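Local coordinates for protein oxidoreductase (Thermotoga maritima, PDB 1ZH8) that probably catalyses NADP-dependent oxidation or reduction of an alcohol or sugar-like substrate, as a dinucleotide-binding member of the GFO/IDH/MocA oxidoreductase family, at residues 161-173 with 238-250. Numbering follows the deposited sequence. Where two conformers were deposited one is given.
Sequences GDPVFMNWQIWVG and FEFENGTVGNYTI
Met-166 and Asn-247 join strands 163-171 and 245-250, which run parallel, 7° apart, in the C-terminal domain's mixed sheet. Met-166 N donates to Val-245 O (2.8 Å) and Met-166 O accepts from Asn-247 N; the alternation continues through Trp-168 and Thr-249 to Ile-170. Asn-247 O accepts from Trp-168 N (2.9 Å) and, in one of two conformers of Asn-167, from its ND2 (3.2 Å), above the carbonyl plane. In that conformer Gln-169 NE2 reaches a lone pair of Asn-167 OD1 at 3.0 Å; the second conformer leaves both side-chain bonds less certain. On this face Phe-165 turns its ring edge to the Asn-247 amide, the planes 88° apart. On the other face selenomethionine Met-166, CG wedged between N and carbonyl carbon (chi1 63°), sets SE at the edge of the Phe-240 ring, 4.0 Å from CZ, and Ile-170 CG2 packs on Ile-250 CD1 (3.6 Å). Beyond Phe-240, a type I turn leads to Thr-244, whose N bonds Asn-242 OD1, an Asx turn. Helix 195-211 lies over the Met-166 face, meeting it with Met-207 and Leu-211, while the Asn-167 and Thr-249 face meets the second subunit. Strands 259-264 and 233-240 flank the pair.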
ATOM      1  N   GLY A 161       1.045 -16.442  13.250  1.00 34.24           N
ATOM      2  CA  GLY A 161       0.054 -17.266  12.576  1.00 36.68           C
ATOM      3  C   GLY A 161       0.296 -17.254  11.086  1.00 37.10           C
ATOM      4  O   GLY A 161       1.437 -17.255  10.636  1.00 38.61           O
ATOM      5  N   ASP A 162      -0.775 -17.246  10.304  1.00 38.46           N
ATOM      6  CA  ASP A 162      -0.617 -17.234   8.847  1.00 39.91           C
ATOM      7  C   ASP A 162      -0.369 -15.805   8.374  1.00 37.32           C
ATOM      8  O   ASP A 162      -1.168 -14.920   8.663  1.00 37.89           O
ATOM      9  CB  ASP A 162      -1.846 -17.863   8.158  1.00 40.67           C
ATOM     10  CG  ASP A 162      -2.032 -19.320   8.544  1.00 47.50           C
ATOM     11  OD1 ASP A 162      -1.119 -20.127   8.250  1.00 54.35           O
ATOM     12  OD2 ASP A 162      -3.070 -19.653   9.161  1.00 57.23           O
ATOM     13  N   PRO A 163       0.748 -15.568   7.674  1.00 35.38           N
ATOM     14  CA  PRO A 163       0.987 -14.191   7.212  1.00 35.49           C
ATOM     15  C   PRO A 163      -0.158 -13.754   6.329  1.00 35.48           C
ATOM     16  O   PRO A 163      -0.574 -14.521   5.473  1.00 38.09           O
ATOM     17  CB  PRO A 163       2.275 -14.298   6.394  1.00 32.37           C
ATOM     18  CG  PRO A 163       2.909 -15.568   6.850  1.00 34.50           C
ATOM     19  CD  PRO A 163       1.824 -16.494   7.283  1.00 34.06           C
ATOM     20  N   VAL A 164      -0.680 -12.551   6.554  1.00 35.11           N
ATOM     21  CA  VAL A 164      -1.806 -12.024   5.769  1.00 34.07           C
ATOM     22  C   VAL A 164      -1.387 -10.867   4.846  1.00 33.41           C
ATOM     23  O   VAL A 164      -1.688 -10.892   3.651  1.00 35.06           O
ATOM     24  CB  VAL A 164      -2.976 -11.534   6.684  1.00 36.24           C
ATOM     25  CG1 VAL A 164      -4.072 -10.858   5.850  1.00 35.10           C
ATOM     26  CG2 VAL A 164      -3.553 -12.679   7.529  1.00 26.75           C
ATOM     27  N   PHE A 165      -0.694  -9.874   5.412  1.00 32.95           N
ATOM     28  CA  PHE A 165      -0.370  -8.602   4.747  1.00 32.00           C
ATOM     29  C   PHE A 165       0.973  -8.031   5.223  1.00 32.93           C
ATOM     30  O   PHE A 165       1.201  -7.889   6.425  1.00 33.32           O
ATOM     31  CB  PHE A 165      -1.497  -7.581   5.012  1.00 31.07           C
ATOM     32  CG  PHE A 165      -1.205  -6.171   4.529  1.00 28.90           C
ATOM     33  CD1 PHE A 165      -1.238  -5.858   3.175  1.00 31.20           C
ATOM     34  CD2 PHE A 165      -0.930  -5.150   5.435  1.00 26.00           C
ATOM     35  CE1 PHE A 165      -0.985  -4.547   2.732  1.00 36.80           C
ATOM     36  CE2 PHE A 165      -0.656  -3.842   5.001  1.00 31.56           C
ATOM     37  CZ  PHE A 165      -0.693  -3.537   3.650  1.00 30.24           C
HETATM   38  N   MSE A 166       1.856  -7.706   4.285  1.00 32.35           N
HETATM   39  CA  MSE A 166       3.048  -6.938   4.615  1.00 33.67           C
HETATM   40  C   MSE A 166       3.055  -5.588   3.903  1.00 35.32           C
HETATM   41  O   MSE A 166       2.593  -5.467   2.760  1.00 34.23           O
HETATM   42  CB  MSE A 166       4.360  -7.707   4.359  1.00 31.05           C
HETATM   43  CG  MSE A 166       4.609  -8.080   2.956  1.00 37.98           C
HETATM   44 SE   MSE A 166       6.469  -7.718   2.287  1.00 53.39          SE
HETATM   45  CE  MSE A 166       6.194  -5.766   2.026  1.00 40.32           C
ATOM     46  N   ASN A 167       3.567  -4.571   4.601  1.00 36.34           N
ATOM     47  CA  ASN A 167       3.751  -3.240   4.021  1.00 34.27           C
ATOM     48  C   ASN A 167       5.147  -2.734   4.327  1.00 33.91           C
ATOM     49  O   ASN A 167       5.616  -2.782   5.469  1.00 34.81           O
ATOM     50  CB  ASN A 167       2.684  -2.278   4.567  0.50 32.98           C
ATOM     51  CG  ASN A 167       2.781  -0.875   3.977  0.50 28.67           C
ATOM     52  OD1 ASN A 167       2.466   0.093   4.646  0.50 22.72           O
ATOM     53  ND2 ASN A 167       3.217  -0.763   2.725  0.50 28.73           N
ATOM     54  N   TRP A 168       5.838  -2.315   3.281  1.00 32.01           N
ATOM     55  CA  TRP A 168       7.131  -1.696   3.442  1.00 30.16           C
ATOM     56  C   TRP A 168       7.053  -0.353   2.732  1.00 31.48           C
ATOM     57  O   TRP A 168       6.830  -0.289   1.516  1.00 31.58           O
ATOM     58  CB  TRP A 168       8.231  -2.566   2.847  1.00 28.54           C
ATOM     59  CG  TRP A 168       9.623  -2.311   3.362  1.00 30.07           C
ATOM     60  CD1 TRP A 168      10.026  -1.296   4.183  1.00 32.40           C
ATOM     61  CD2 TRP A 168      10.811  -3.059   3.044  1.00 31.23           C
ATOM     62  NE1 TRP A 168      11.381  -1.381   4.419  1.00 32.92           N
ATOM     63  CE2 TRP A 168      11.889  -2.450   3.737  1.00 26.15           C
ATOM     64  CE3 TRP A 168      11.068  -4.183   2.245  1.00 27.19           C
ATOM     65  CZ2 TRP A 168      13.197  -2.941   3.682  1.00 28.77           C
ATOM     66  CZ3 TRP A 168      12.376  -4.674   2.182  1.00 33.38           C
ATOM     67  CH2 TRP A 168      13.428  -4.047   2.891  1.00 36.07           C
ATOM     68  N   GLN A 169       7.202   0.716   3.507  1.00 31.76           N
ATOM     69  CA  GLN A 169       7.219   2.071   2.974  1.00 33.99           C
ATOM     70  C   GLN A 169       8.546   2.682   3.274  1.00 34.22           C
ATOM     71  O   GLN A 169       8.925   2.775   4.440  1.00 37.38           O
ATOM     72  CB  GLN A 169       6.171   2.941   3.653  1.00 34.40           C
ATOM     73  CG  GLN A 169       4.808   2.448   3.455  1.00 42.88           C
ATOM     74  CD  GLN A 169       3.818   3.506   3.745  1.00 55.80           C
ATOM     75  OE1 GLN A 169       4.082   4.700   3.527  1.00 58.49           O
ATOM     76  NE2 GLN A 169       2.655   3.096   4.251  1.00 50.50           N
ATOM     77  N   ILE A 170       9.232   3.148   2.242  1.00 33.79           N
ATOM     78  CA  ILE A 170      10.585   3.646   2.397  1.00 33.51           C
ATOM     79  C   ILE A 170      10.673   5.060   1.840  1.00 34.62           C
ATOM     80  O   ILE A 170      10.267   5.311   0.712  1.00 35.59           O
ATOM     81  CB  ILE A 170      11.588   2.711   1.688  1.00 33.34           C
ATOM     82  CG1 ILE A 170      11.411   1.278   2.200  1.00 30.50           C
ATOM     83  CG2 ILE A 170      13.043   3.217   1.842  1.00 27.82           C
ATOM     84  CD1 ILE A 170      12.090   0.262   1.352  1.00 33.40           C
ATOM     85  N   TRP A 171      11.204   5.984   2.629  1.00 33.23           N
ATOM     86  CA  TRP A 171      11.341   7.350   2.152  1.00 32.41           C
ATOM     87  C   TRP A 171      12.784   7.793   2.288  1.00 31.39           C
ATOM     88  O   TRP A 171      13.191   8.245   3.343  1.00 31.67           O
ATOM     89  CB  TRP A 171      10.402   8.278   2.915  1.00 32.60           C
ATOM     90  CG  TRP A 171       8.947   7.901   2.814  1.00 35.07           C
ATOM     91  CD1 TRP A 171       8.246   7.051   3.637  1.00 38.14           C
ATOM     92  CD2 TRP A 171       8.007   8.380   1.847  1.00 38.24           C
ATOM     93  NE1 TRP A 171       6.936   6.972   3.233  1.00 39.66           N
ATOM     94  CE2 TRP A 171       6.763   7.777   2.137  1.00 39.02           C
ATOM     95  CE3 TRP A 171       8.097   9.260   0.762  1.00 35.31           C
ATOM     96  CZ2 TRP A 171       5.620   8.028   1.380  1.00 41.97           C
ATOM     97  CZ3 TRP A 171       6.961   9.510   0.007  1.00 39.82           C
ATOM     98  CH2 TRP A 171       5.738   8.894   0.318  1.00 44.71           C
ATOM     99  N   VAL A 172      13.562   7.652   1.219  1.00 32.26           N
ATOM    100  CA  VAL A 172      15.017   7.875   1.293  1.00 33.32           C
ATOM    101  C   VAL A 172      15.447   9.348   1.437  1.00 34.39           C
ATOM    102  O   VAL A 172      16.474   9.633   2.059  1.00 35.89           O
ATOM    103  CB  VAL A 172      15.770   7.149   0.148  1.00 34.26           C
ATOM    104  CG1 VAL A 172      17.249   7.013   0.478  1.00 31.88           C
ATOM    105  CG2 VAL A 172      15.172   5.752  -0.088  1.00 29.95           C
ATOM    106  N   GLY A 173      14.659  10.278   0.893  1.00 33.62           N
ATOM    107  CA  GLY A 173      14.978  11.706   0.938  1.00 32.47           C
ATOM    108  C   GLY A 173      16.366  12.099   0.430  1.00 35.33           C
ATOM    109  O   GLY A 173      17.028  12.973   1.017  1.00 34.50           O
ATOM    110  N   PHE A 238       1.113  -6.696  -4.517  1.00 31.79           N
ATOM    111  CA  PHE A 238       1.485  -7.969  -5.082  1.00 32.71           C
ATOM    112  C   PHE A 238       0.977  -9.069  -4.154  1.00 33.10           C
ATOM    113  O   PHE A 238       0.506  -8.812  -3.049  1.00 31.43           O
ATOM    114  CB  PHE A 238       3.013  -8.058  -5.278  1.00 30.17           C
ATOM    115  CG  PHE A 238       3.810  -7.602  -4.081  1.00 32.59           C
ATOM    116  CD1 PHE A 238       4.019  -6.226  -3.838  1.00 30.73           C
ATOM    117  CD2 PHE A 238       4.345  -8.526  -3.194  1.00 29.86           C
ATOM    118  CE1 PHE A 238       4.754  -5.776  -2.752  1.00 31.77           C
ATOM    119  CE2 PHE A 238       5.100  -8.086  -2.086  1.00 34.29           C
ATOM    120  CZ  PHE A 238       5.310  -6.709  -1.868  1.00 31.73           C
ATOM    121  N   GLU A 239       1.066 -10.300  -4.620  1.00 35.06           N
ATOM    122  CA  GLU A 239       0.672 -11.424  -3.811  1.00 37.28           C
ATOM    123  C   GLU A 239       1.819 -12.425  -3.884  1.00 36.24           C
ATOM    124  O   GLU A 239       2.377 -12.670  -4.945  1.00 37.92           O
ATOM    125  CB  GLU A 239      -0.645 -11.992  -4.339  1.00 37.03           C
ATOM    126  CG  GLU A 239      -1.232 -13.124  -3.538  1.00 43.84           C
ATOM    127  CD  GLU A 239      -2.619 -13.552  -4.041  1.00 51.20           C
ATOM    128  OE1 GLU A 239      -3.027 -13.150  -5.153  1.00 52.14           O
ATOM    129  OE2 GLU A 239      -3.302 -14.302  -3.313  1.00 53.72           O
ATOM    130  N   PHE A 240       2.220 -12.949  -2.740  1.00 35.29           N
ATOM    131  CA  PHE A 240       3.188 -14.028  -2.733  1.00 33.42           C
ATOM    132  C   PHE A 240       2.490 -15.328  -3.164  1.00 32.83           C
ATOM    133  O   PHE A 240       1.253 -15.440  -3.080  1.00 32.32           O
ATOM    134  CB  PHE A 240       3.782 -14.178  -1.337  1.00 31.75           C
ATOM    135  CG  PHE A 240       4.652 -13.027  -0.914  1.00 31.63           C
ATOM    136  CD1 PHE A 240       4.103 -11.924  -0.245  1.00 31.60           C
ATOM    137  CD2 PHE A 240       6.024 -13.063  -1.140  1.00 28.67           C
ATOM    138  CE1 PHE A 240       4.909 -10.869   0.177  1.00 32.53           C
ATOM    139  CE2 PHE A 240       6.840 -11.995  -0.750  1.00 34.38           C
ATOM    140  CZ  PHE A 240       6.288 -10.902  -0.092  1.00 30.20           C
ATOM    141  N   GLU A 241       3.278 -16.306  -3.611  1.00 32.63           N
ATOM    142  CA  GLU A 241       2.727 -17.620  -3.975  1.00 33.42           C
ATOM    143  C   GLU A 241       2.016 -18.258  -2.816  1.00 33.40           C
ATOM    144  O   GLU A 241       1.146 -19.084  -3.034  1.00 34.19           O
ATOM    145  CB  GLU A 241       3.807 -18.578  -4.465  1.00 33.09           C
ATOM    146  CG  GLU A 241       4.353 -18.237  -5.860  1.00 42.21           C
ATOM    147  CD  GLU A 241       5.535 -19.118  -6.253  1.00 56.82           C
ATOM    148  OE1 GLU A 241       5.892 -20.025  -5.459  1.00 61.51           O
ATOM    149  OE2 GLU A 241       6.100 -18.912  -7.353  1.00 58.61           O
ATOM    150  N   ASN A 242       2.384 -17.884  -1.582  1.00 34.87           N
ATOM    151  CA  ASN A 242       1.731 -18.451  -0.386  1.00 35.01           C
ATOM    152  C   ASN A 242       0.384 -17.807  -0.050  1.00 33.76           C
ATOM    153  O   ASN A 242      -0.289 -18.239   0.866  1.00 33.84           O
ATOM    154  CB  ASN A 242       2.671 -18.481   0.839  1.00 33.40           C
ATOM    155  CG  ASN A 242       3.017 -17.090   1.368  1.00 38.30           C
ATOM    156  OD1 ASN A 242       2.322 -16.100   1.111  1.00 39.21           O
ATOM    157  ND2 ASN A 242       4.105 -17.015   2.131  1.00 36.89           N
ATOM    158  N   GLY A 243       0.008 -16.765  -0.787  1.00 34.25           N
ATOM    159  CA  GLY A 243      -1.276 -16.093  -0.564  1.00 32.68           C
ATOM    160  C   GLY A 243      -1.192 -14.791   0.210  1.00 33.53           C
ATOM    161  O   GLY A 243      -2.210 -14.102   0.350  1.00 33.42           O
ATOM    162  N   THR A 244       0.008 -14.458   0.708  1.00 30.05           N
ATOM    163  CA  THR A 244       0.213 -13.226   1.456  1.00 31.97           C
ATOM    164  C   THR A 244       0.153 -12.041   0.503  1.00 32.23           C
ATOM    165  O   THR A 244       0.681 -12.115  -0.622  1.00 33.73           O
ATOM    166  CB  THR A 244       1.585 -13.207   2.153  1.00 31.97           C
ATOM    167  OG1 THR A 244       1.743 -14.409   2.903  1.00 36.46           O
ATOM    168  CG2 THR A 244       1.713 -12.002   3.088  1.00 31.53           C
ATOM    169  N   VAL A 245      -0.480 -10.955   0.948  1.00 30.85           N
ATOM    170  CA  VAL A 245      -0.555  -9.719   0.163  1.00 28.86           C
ATOM    171  C   VAL A 245       0.531  -8.743   0.608  1.00 30.36           C
ATOM    172  O   VAL A 245       0.783  -8.561   1.817  1.00 28.85           O
ATOM    173  CB  VAL A 245      -1.937  -9.052   0.307  1.00 31.22           C
ATOM    174  CG1 VAL A 245      -1.999  -7.718  -0.479  1.00 22.70           C
ATOM    175  CG2 VAL A 245      -3.061 -10.018  -0.106  1.00 22.60           C
ATOM    176  N   GLY A 246       1.186  -8.125  -0.365  1.00 31.72           N
ATOM    177  CA  GLY A 246       2.219  -7.149  -0.083  1.00 30.55           C
ATOM    178  C   GLY A 246       1.898  -5.778  -0.629  1.00 32.66           C
ATOM    179  O   GLY A 246       1.227  -5.653  -1.661  1.00 35.41           O
ATOM    180  N   ASN A 247       2.364  -4.750   0.080  1.00 32.38           N
ATOM    181  CA  ASN A 247       2.433  -3.374  -0.429  1.00 33.92           C
ATOM    182  C   ASN A 247       3.864  -2.891  -0.291  1.00 33.56           C
ATOM    183  O   ASN A 247       4.449  -2.941   0.785  1.00 36.82           O
ATOM    184  CB  ASN A 247       1.534  -2.405   0.362  1.00 33.88           C
ATOM    185  CG  ASN A 247       0.045  -2.584   0.084  1.00 43.22           C
ATOM    186  OD1 ASN A 247      -0.384  -3.547  -0.570  1.00 49.48           O
ATOM    187  ND2 ASN A 247      -0.760  -1.644   0.588  1.00 41.67           N
ATOM    188  N   TYR A 248       4.433  -2.393  -1.365  1.00 32.89           N
ATOM    189  CA  TYR A 248       5.780  -1.877  -1.295  1.00 32.66           C
ATOM    190  C   TYR A 248       5.746  -0.538  -1.998  1.00 33.01           C
ATOM    191  O   TYR A 248       5.401  -0.487  -3.194  1.00 32.84           O
ATOM    192  CB  TYR A 248       6.758  -2.850  -1.965  1.00 31.62           C
ATOM    193  CG  TYR A 248       8.103  -2.265  -2.362  1.00 33.82           C
ATOM    194  CD1 TYR A 248       9.033  -1.861  -1.400  1.00 27.77           C
ATOM    195  CD2 TYR A 248       8.458  -2.159  -3.705  1.00 35.69           C
ATOM    196  CE1 TYR A 248      10.251  -1.343  -1.772  1.00 29.89           C
ATOM    197  CE2 TYR A 248       9.699  -1.655  -4.094  1.00 28.27           C
ATOM    198  CZ  TYR A 248      10.587  -1.243  -3.124  1.00 32.32           C
ATOM    199  OH  TYR A 248      11.815  -0.747  -3.506  1.00 32.89           O
ATOM    200  N   THR A 249       6.055   0.527  -1.240  1.00 29.94           N
ATOM    201  CA  THR A 249       6.068   1.912  -1.742  1.00 30.00           C
ATOM    202  C   THR A 249       7.394   2.584  -1.368  1.00 31.96           C
ATOM    203  O   THR A 249       7.850   2.483  -0.223  1.00 30.70           O
ATOM    204  CB  THR A 249       4.916   2.735  -1.144  1.00 28.93           C
ATOM    205  OG1 THR A 249       3.682   2.190  -1.579  1.00 37.16           O
ATOM    206  CG2 THR A 249       4.970   4.163  -1.579  1.00 24.99           C
ATOM    207  N   ILE A 250       8.024   3.258  -2.327  1.00 31.43           N
ATOM    208  CA  ILE A 250       9.274   3.947  -2.045  1.00 29.90           C
ATOM    209  C   ILE A 250       9.400   5.219  -2.852  1.00 29.83           C
ATOM    210  O   ILE A 250       8.998   5.266  -4.016  1.00 32.71           O
ATOM    211  CB  ILE A 250      10.497   3.039  -2.277  1.00 30.66           C
ATOM    212  CG1 ILE A 250      11.814   3.739  -1.871  1.00 26.28           C
ATOM    213  CG2 ILE A 250      10.547   2.559  -3.729  1.00 29.86           C
ATOM    214  CD1 ILE A 250      13.001   2.767  -1.723  1.00 28.20           C
TER
HETATM  215  O   HOH W   1      -3.568 -12.751   2.503  1.00 29.39           O